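PDB 4GRX: aminotransferase from Paracoccus denitrificans, which probably catalyses pyridoxal-phosphate-dependent transfer of amino groups, including terminal ones remote from a carboxylate, as a class III omega-aminotransferase. Local coordinates for residues A[374-379]-A[391-396]; A[212-217]-A[255-260]. All coordinates share one frame; numbering follows the deposited sequence.

Interaction 1 (A[374-379]-A[391-396]); sequences RIADRP and WALEAV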
ATOM      1  N   ARG A 374      -5.091  -4.921  39.125  1.00 48.35           N
ATOM      2  CA  ARG A 374      -6.316  -4.753  39.911  1.00 50.82           C
ATOM      3  C   ARG A 374      -7.510  -5.345  39.147  1.00 49.61           C
ATOM      4  O   ARG A 374      -8.298  -6.105  39.728  1.00 51.58           O
ATOM      5  CB  ARG A 374      -6.543  -3.271  40.285  1.00 51.89           C
ATOM      6  CG  ARG A 374      -7.664  -3.002  41.292  1.00 54.96           C
ATOM      7  CD  ARG A 374      -7.682  -1.557  41.801  1.00 56.65           C
ATOM      8  NE  ARG A 374      -7.869  -0.547  40.747  1.00 54.76           N
ATOM      9  CZ  ARG A 374      -6.894   0.194  40.195  1.00 53.60           C
ATOM     10  NH1 ARG A 374      -5.624   0.067  40.585  1.00 54.09           N
ATOM     11  NH2 ARG A 374      -7.184   1.079  39.239  1.00 51.77           N
ATOM     12  N   ILE A 375      -7.613  -5.030  37.851  1.00 46.53           N
ATOM     13  CA  ILE A 375      -8.738  -5.480  37.023  1.00 45.20           C
ATOM     14  C   ILE A 375      -8.748  -6.991  36.789  1.00 44.90           C
ATOM     15  O   ILE A 375      -9.806  -7.603  36.746  1.00 45.61           O
ATOM     16  CB  ILE A 375      -8.841  -4.678  35.704  1.00 42.56           C
ATOM     17  CG1 ILE A 375      -9.240  -3.231  36.014  1.00 43.36           C
ATOM     18  CG2 ILE A 375      -9.926  -5.238  34.797  1.00 41.50           C
ATOM     19  CD1 ILE A 375      -9.098  -2.267  34.857  1.00 41.13           C
ATOM     20  N   ALA A 376      -7.566  -7.587  36.676  1.00 44.29           N
ATOM     21  CA  ALA A 376      -7.418  -9.019  36.421  1.00 44.11           C
ATOM     22  C   ALA A 376      -7.815  -9.900  37.608  1.00 47.52           C
ATOM     23  O   ALA A 376      -7.797 -11.128  37.509  1.00 47.86           O
ATOM     24  CB  ALA A 376      -5.989  -9.324  36.015  1.00 42.47           C
ATOM     25  N   ASP A 377      -8.170  -9.275  38.727  1.00 50.36           N
ATOM     26  CA  ASP A 377      -8.454 -10.007  39.968  1.00 53.86           C
ATOM     27  C   ASP A 377      -9.661 -10.949  39.892  1.00 54.87           C
ATOM     28  O   ASP A 377      -9.675 -11.996  40.547  1.00 57.51           O
ATOM     29  CB  ASP A 377      -8.660  -9.034  41.127  1.00 56.53           C
ATOM     30  CG  ASP A 377      -8.409  -9.677  42.473  1.00 60.16           C
ATOM     31  OD1 ASP A 377      -7.656 -10.680  42.529  1.00 60.20           O
ATOM     32  OD2 ASP A 377      -8.960  -9.171  43.477  1.00 63.07           O
ATOM     33  N   ARG A 378     -10.654 -10.575  39.092  1.00 52.96           N
ATOM     34  CA  ARG A 378     -11.914 -11.303  38.984  1.00 53.66           C
ATOM     35  C   ARG A 378     -11.838 -12.707  38.345  1.00 52.72           C
ATOM     36  O   ARG A 378     -10.824 -13.061  37.733  1.00 50.33           O
ATOM     37  CB  ARG A 378     -12.915 -10.432  38.239  1.00 52.50           C
ATOM     38  CG  ARG A 378     -12.390  -9.907  36.927  1.00 49.01           C
ATOM     39  CD  ARG A 378     -13.414  -9.001  36.312  1.00 48.33           C
ATOM     40  NE  ARG A 378     -13.124  -7.613  36.616  1.00 48.22           N
ATOM     41  CZ  ARG A 378     -14.042  -6.662  36.668  1.00 49.04           C
ATOM     42  NH1 ARG A 378     -15.315  -6.958  36.460  1.00 50.10           N
ATOM     43  NH2 ARG A 378     -13.686  -5.417  36.937  1.00 49.23           N
ATOM     44  N   PRO A 379     -12.917 -13.516  38.516  1.00 39.45           N
ATOM     45  CA  PRO A 379     -13.047 -14.885  37.970  0.88 39.47           C
ATOM     46  C   PRO A 379     -12.829 -15.033  36.462  1.00 38.08           C
ATOM     47  O   PRO A 379     -12.286 -16.044  36.033  1.00 38.20           O
ATOM     48  CB  PRO A 379     -14.499 -15.265  38.308  0.88 40.36           C
ATOM     49  CG  PRO A 379     -14.844 -14.456  39.502  0.88 41.03           C
ATOM     50  CD  PRO A 379     -14.035 -13.190  39.430  0.88 40.35           C
ATOM     51  N   TRP A 391      -1.166  -3.165  26.220  1.00 29.44           N
ATOM     52  CA  TRP A 391      -1.637  -4.090  27.257  1.00 30.06           C
ATOM     53  C   TRP A 391      -2.850  -4.858  26.832  1.00 30.10           C
ATOM     54  O   TRP A 391      -3.617  -4.409  25.953  1.00 29.75           O
ATOM     55  CB  TRP A 391      -1.962  -3.320  28.527  1.00 30.61           C
ATOM     56  CG  TRP A 391      -0.761  -2.644  29.140  1.00 31.22           C
ATOM     57  CD1 TRP A 391      -0.324  -1.345  28.929  1.00 31.33           C
ATOM     58  CD2 TRP A 391       0.218  -3.230  30.076  1.00 31.95           C
ATOM     59  NE1 TRP A 391       0.819  -1.091  29.640  1.00 32.23           N
ATOM     60  CE2 TRP A 391       1.200  -2.179  30.348  1.00 32.50           C
ATOM     61  CE3 TRP A 391       0.373  -4.471  30.687  1.00 32.19           C
ATOM     62  CZ2 TRP A 391       2.280  -2.384  31.201  1.00 33.26           C
ATOM     63  CZ3 TRP A 391       1.466  -4.669  31.544  1.00 32.78           C
ATOM     64  CH2 TRP A 391       2.395  -3.654  31.791  1.00 33.38           C
ATOM     65  N   ALA A 392      -3.031  -6.028  27.448  1.00 30.26           N
ATOM     66  CA  ALA A 392      -4.226  -6.838  27.225  1.00 29.98           C
ATOM     67  C   ALA A 392      -4.674  -7.659  28.439  1.00 30.75           C
ATOM     68  O   ALA A 392      -3.853  -8.144  29.228  1.00 31.36           O
ATOM     69  CB  ALA A 392      -4.066  -7.727  26.009  1.00 29.31           C
ATOM     70  N   LEU A 393      -5.994  -7.775  28.573  1.00 30.51           N
ATOM     71  CA  LEU A 393      -6.639  -8.673  29.507  1.00 30.92           C
ATOM     72  C   LEU A 393      -7.239  -9.863  28.736  1.00 30.69           C
ATOM     73  O   LEU A 393      -7.888  -9.684  27.707  1.00 29.87           O
ATOM     74  CB  LEU A 393      -7.737  -7.919  30.240  1.00 31.24           C
ATOM     75  CG  LEU A 393      -7.260  -6.752  31.102  1.00 31.88           C
ATOM     76  CD1 LEU A 393      -8.272  -5.607  31.114  1.00 31.87           C
ATOM     77  CD2 LEU A 393      -6.922  -7.226  32.515  1.00 32.72           C
ATOM     78  N   GLU A 394      -7.013 -11.075  29.223  1.00 31.36           N
ATOM     79  CA  GLU A 394      -7.582 -12.254  28.566  1.00 31.85           C
ATOM     80  C   GLU A 394      -8.858 -12.740  29.256  1.00 32.59           C
ATOM     81  O   GLU A 394      -8.825 -13.112  30.422  1.00 33.62           O
ATOM     82  CB  GLU A 394      -6.569 -13.376  28.552  1.00 32.23           C
ATOM     83  CG  GLU A 394      -7.079 -14.601  27.837  1.00 33.02           C
ATOM     84  CD  GLU A 394      -6.750 -14.613  26.352  1.00 32.71           C
ATOM     85  OE1 GLU A 394      -5.965 -13.752  25.874  1.00 32.03           O
ATOM     86  OE2 GLU A 394      -7.282 -15.510  25.668  1.00 33.18           O
ATOM     87  N   ALA A 395      -9.978 -12.740  28.546  1.00 32.46           N
ATOM     88  CA  ALA A 395     -11.239 -13.202  29.132  1.00 33.60           C
ATOM     89  C   ALA A 395     -11.358 -14.720  29.081  1.00 34.82           C
ATOM     90  O   ALA A 395     -11.093 -15.347  28.047  1.00 35.03           O
ATOM     91  CB  ALA A 395     -12.430 -12.556  28.442  1.00 33.32           C
ATOM     92  N   VAL A 396     -11.747 -15.318  30.200  1.00 35.93           N
ATOM     93  CA  VAL A 396     -11.886 -16.770  30.249  1.00 37.08           C
ATOM     94  C   VAL A 396     -13.231 -17.127  30.861  1.00 38.31           C
ATOM     95  O   VAL A 396     -13.704 -16.412  31.736  1.00 38.77           O
ATOM     96  CB  VAL A 396     -10.731 -17.423  31.046  1.00 37.35           C
ATOM     97  CG1 VAL A 396      -9.385 -17.093  30.413  1.00 36.22           C
ATOM     98  CG2 VAL A 396     -10.750 -16.977  32.501  1.00 37.72           C
TER
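I375, in the last turn of helix 357-375, points toward strand 390-395, where its CG2 meets CD1 of L393 at 4.1 Å. The first torsion (chi1 -68°) sets CG2 anti to the backbone N, on the side of the strand, and the two side chains cross at about a right angle. One residue on, where the helix has given way to a type I turn running from I375 to R378, the CB of A376 lies 4.2 Å from the other methyl of L393, CD2. Each arm of the leucine fork is thus engaged by a different residue: CD1 by the helix end, CD2 by the turn. R378 stays clear of the strand and folds back over the turn; its NE makes a weak hydrogen bond of 3.3 Å to the carbonyl O of I375, which lies at the guanidinium edge and in its plane. The same guanidinium forms salt bridges with D458 and E454 of helix 443-463. At P379 the chain runs alongside V396, and the approach there is between the backbone O of P379 and CG2 of V396, 4.0 Å apart. The contact belongs to the small C-terminal domain of the class III fold, where helix 357-375 packs on the antiparallel sheet of strands 381-387, 390-395 and 432-435. No hydrogen bond joins the two segments, so the sparse methyl contacts centred on L393 fix position by shape and burial, while the salt bridges of R378 to helix 443-463 supply directional links.

Interaction 2 (A[212-217]-A[255-260]); sequences RLAREL and LPILRK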
ATOM      1  N   ARG A 212      12.466 -25.037  24.260  1.00 29.28           N
ATOM      2  CA  ARG A 212      11.657 -25.825  23.323  1.00 29.07           C
ATOM      3  C   ARG A 212      11.448 -25.075  22.022  1.00 28.53           C
ATOM      4  O   ARG A 212      11.504 -25.680  20.955  1.00 28.33           O
ATOM      5  CB  ARG A 212      10.318 -26.268  23.914  1.00 29.08           C
ATOM      6  CG  ARG A 212       9.379 -26.923  22.905  1.00 28.58           C
ATOM      7  CD  ARG A 212       8.300 -27.804  23.533  1.00 29.67           C
ATOM      8  NE  ARG A 212       7.425 -27.100  24.490  1.00 29.99           N
ATOM      9  CZ  ARG A 212       6.359 -26.369  24.158  1.00 29.05           C
ATOM     10  NH1 ARG A 212       6.028 -26.235  22.882  1.00 27.59           N
ATOM     11  NH2 ARG A 212       5.626 -25.766  25.105  1.00 29.39           N
ATOM     12  N   LEU A 213      11.237 -23.762  22.087  1.00 28.72           N
ATOM     13  CA  LEU A 213      11.072 -22.997  20.832  1.00 28.16           C
ATOM     14  C   LEU A 213      12.390 -22.823  20.062  1.00 28.54           C
ATOM     15  O   LEU A 213      12.392 -22.766  18.835  1.00 28.25           O
ATOM     16  CB  LEU A 213      10.399 -21.638  21.070  1.00 27.73           C
ATOM     17  CG  LEU A 213       8.981 -21.598  21.670  1.00 28.16           C
ATOM     18  CD1 LEU A 213       8.546 -20.159  21.894  1.00 27.87           C
ATOM     19  CD2 LEU A 213       7.946 -22.335  20.830  1.00 27.36           C
ATOM     20  N   ALA A 214      13.509 -22.745  20.777  1.00 29.71           N
ATOM     21  CA  ALA A 214      14.810 -22.655  20.126  1.00 29.93           C
ATOM     22  C   ALA A 214      15.020 -23.963  19.361  1.00 29.93           C
ATOM     23  O   ALA A 214      15.440 -23.981  18.202  1.00 29.17           O
ATOM     24  CB  ALA A 214      15.911 -22.426  21.163  1.00 30.70           C
ATOM     25  N   ARG A 215      14.673 -25.050  20.038  1.00 31.08           N
ATOM     26  CA  ARG A 215      14.757 -26.396  19.515  1.00 31.60           C
ATOM     27  C   ARG A 215      13.810 -26.567  18.330  1.00 30.93           C
ATOM     28  O   ARG A 215      14.194 -27.137  17.307  1.00 31.68           O
ATOM     29  CB  ARG A 215      14.421 -27.370  20.640  1.00 32.53           C
ATOM     30  CG  ARG A 215      14.745 -28.828  20.386  1.00 33.83           C
ATOM     31  CD  ARG A 215      14.846 -29.593  21.703  1.00 35.09           C
ATOM     32  NE  ARG A 215      13.632 -29.502  22.518  1.00 35.16           N
ATOM     33  CZ  ARG A 215      13.594 -29.054  23.781  1.00 35.77           C
ATOM     34  NH1 ARG A 215      14.710 -28.655  24.398  1.00 36.48           N
ATOM     35  NH2 ARG A 215      12.437 -29.017  24.439  1.00 35.23           N
ATOM     36  N   GLU A 216      12.584 -26.069  18.462  1.00 30.60           N
ATOM     37  CA  GLU A 216      11.579 -26.174  17.394  1.00 30.40           C
ATOM     38  C   GLU A 216      12.059 -25.474  16.120  1.00 29.30           C
ATOM     39  O   GLU A 216      11.809 -25.960  15.009  1.00 28.70           O
ATOM     40  CB  GLU A 216      10.212 -25.617  17.838  1.00 30.76           C
ATOM     41  CG  GLU A 216       9.196 -25.475  16.703  1.00 31.46           C
ATOM     42  CD  GLU A 216       8.168 -24.350  16.902  1.00 32.47           C
ATOM     43  OE1 GLU A 216       8.517 -23.143  16.890  1.00 32.17           O
ATOM     44  OE2 GLU A 216       6.975 -24.669  17.048  1.00 33.48           O
ATOM     45  N   LEU A 217      12.738 -24.340  16.274  1.00 28.37           N
ATOM     46  CA  LEU A 217      13.245 -23.624  15.110  1.00 27.83           C
ATOM     47  C   LEU A 217      14.294 -24.463  14.405  1.00 28.75           C
ATOM     48  O   LEU A 217      14.236 -24.644  13.184  1.00 28.52           O
ATOM     49  CB  LEU A 217      13.816 -22.246  15.482  1.00 27.56           C
ATOM     50  CG  LEU A 217      14.703 -21.507  14.468  1.00 27.04           C
ATOM     51  CD1 LEU A 217      14.024 -21.327  13.118  1.00 26.05           C
ATOM     52  CD2 LEU A 217      15.144 -20.159  15.017  1.00 27.04           C
ATOM     53  N   LEU A 255      18.063 -15.704  17.979  1.00 32.18           N
ATOM     54  CA  LEU A 255      18.968 -15.080  17.008  1.00 32.19           C
ATOM     55  C   LEU A 255      20.221 -15.843  16.597  1.00 33.21           C
ATOM     56  O   LEU A 255      20.511 -15.929  15.396  1.00 32.82           O
ATOM     57  CB  LEU A 255      19.311 -13.645  17.388  1.00 32.64           C
ATOM     58  CG  LEU A 255      18.540 -12.657  16.526  1.00 31.33           C
ATOM     59  CD1 LEU A 255      17.119 -12.531  17.041  1.00 30.88           C
ATOM     60  CD2 LEU A 255      19.226 -11.313  16.539  1.00 31.80           C
ATOM     61  N   PRO A 256      20.969 -16.409  17.568  1.00 34.85           N
ATOM     62  CA  PRO A 256      22.177 -17.162  17.202  1.00 35.97           C
ATOM     63  C   PRO A 256      21.916 -18.307  16.214  1.00 35.30           C
ATOM     64  O   PRO A 256      22.726 -18.531  15.314  1.00 34.98           O
ATOM     65  CB  PRO A 256      22.661 -17.706  18.544  1.00 37.46           C
ATOM     66  CG  PRO A 256      22.216 -16.663  19.509  1.00 37.82           C
ATOM     67  CD  PRO A 256      20.830 -16.335  19.033  1.00 35.99           C
ATOM     68  N   ILE A 257      20.782 -18.999  16.370  1.00 34.93           N
ATOM     69  CA  ILE A 257      20.405 -20.082  15.457  1.00 34.09           C
ATOM     70  C   ILE A 257      20.239 -19.502  14.054  1.00 32.83           C
ATOM     71  O   ILE A 257      20.713 -20.087  13.075  1.00 32.41           O
ATOM     72  CB  ILE A 257      19.125 -20.814  15.937  1.00 33.79           C
ATOM     73  CG1 ILE A 257      19.347 -21.432  17.327  1.00 35.17           C
ATOM     74  CG2 ILE A 257      18.710 -21.909  14.967  1.00 33.02           C
ATOM     75  CD1 ILE A 257      18.076 -21.839  18.044  1.00 34.93           C
ATOM     76  N   LEU A 258      19.617 -18.326  13.964  1.00 32.00           N
ATOM     77  CA  LEU A 258      19.425 -17.687  12.668  1.00 31.13           C
ATOM     78  C   LEU A 258      20.739 -17.205  12.055  1.00 32.65           C
ATOM     79  O   LEU A 258      20.917 -17.287  10.840  1.00 32.21           O
ATOM     80  CB  LEU A 258      18.414 -16.542  12.751  1.00 29.60           C
ATOM     81  CG  LEU A 258      16.986 -16.856  13.179  1.00 28.42           C
ATOM     82  CD1 LEU A 258      16.228 -15.556  13.317  1.00 27.66           C
ATOM     83  CD2 LEU A 258      16.277 -17.763  12.189  1.00 27.65           C
ATOM     84  N   ARG A 259      21.656 -16.705  12.887  1.00 35.13           N
ATOM     85  CA  ARG A 259      23.007 -16.353  12.410  1.00 37.24           C
ATOM     86  C   ARG A 259      23.754 -17.593  11.902  1.00 37.02           C
ATOM     87  O   ARG A 259      24.286 -17.588  10.794  1.00 36.82           O
ATOM     88  CB  ARG A 259      23.816 -15.581  13.475  1.00 40.57           C
ATOM     89  CG  ARG A 259      23.281 -14.169  13.719  1.00 43.07           C
ATOM     90  CD  ARG A 259      24.248 -13.250  14.470  1.00 47.51           C
ATOM     91  NE  ARG A 259      24.164 -13.372  15.941  1.00 50.63           N
ATOM     92  CZ  ARG A 259      23.397 -12.621  16.738  1.00 50.00           C
ATOM     93  NH1 ARG A 259      22.611 -11.665  16.234  1.00 48.40           N
ATOM     94  NH2 ARG A 259      23.417 -12.835  18.050  1.00 50.80           N
ATOM     95  N   LYS A 260      23.756 -18.658  12.701  1.00 37.14           N
ATOM     96  CA  LYS A 260      24.359 -19.941  12.317  1.00 37.57           C
ATOM     97  C   LYS A 260      23.925 -20.441  10.930  1.00 35.94           C
ATOM     98  O   LYS A 260      24.761 -20.864  10.152  1.00 36.63           O
ATOM     99  CB  LYS A 260      24.072 -21.003  13.381  1.00 38.49           C
ATOM    100  CG  LYS A 260      24.747 -22.342  13.151  1.00 40.27           C
ATOM    101  CD  LYS A 260      24.216 -23.377  14.131  1.00 41.56           C
ATOM    102  CE  LYS A 260      24.679 -24.784  13.790  1.00 42.72           C
ATOM    103  NZ  LYS A 260      24.370 -25.730  14.902  1.00 44.04           N
TER
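I257 reaches across from helix 250-260 and sets its CD1 beside the carbonyl of A214, 3.4 Å from the O and 3.8 Å from CB of that residue. The placement follows from its torsions: CG1 stands beside the backbone N (chi1 -60°), and the extended second torsion carries CD1 outward to helix 206-224. The other branch, CG2, is anti to the backbone N and packs against L217, with CD2 of the leucine 4.0 Å away. The side chains of L217 and I257 slide past one another in opposite directions, each pointing at the facing helix. L217 has a second neighbour in L258, met at about a right angle with the two CD2 methyls 3.9 Å apart. An alanine here in place of I257 would remove both branches, which would probably open a gap beside A214 and leave L217 with only a CB to meet on that side besides L258. No hydrogen bond crosses the interface; the contacts between side chains are all apolar, and the one polar atom approached is the carbonyl O of A214. The helices run nearly parallel, their short segments 10.3 Å apart at the axes and crossing at -17°. Further along the same seam, I257 touches E218 and I221, while L217 also packs on I254 and A214 on A253. Helix 250-260 presses L255 and L258 onto M265 of strand 265-268 in the seven-stranded mixed sheet; helix 206-224 lies beside it in the same helical layer, its L213 resting on T192 and P194 next to edge strand 188-191, as in the alpha/beta/alpha large domain of this fold.

How the interactions relate
Both contacts belong to the class III aminotransferase fold, but to separate parts of it: their centres are 32 Å apart, and the nearest atoms, about 16 Å apart, do not touch. Along the chain interaction 2 is complete before interaction 1 begins. Interaction 2 joins two helices flanking the seven-stranded mixed sheet, which belongs to the large domain of this PLP-dependent fold; interaction 1 joins a helix end to the three-stranded antiparallel sheet of the smaller C-terminal domain. They share no helix, strand or sheet. Each is internal to its own domain, while the amino-acid ligand site, with residues such as K297 and L429, draws on elements outside both contacts.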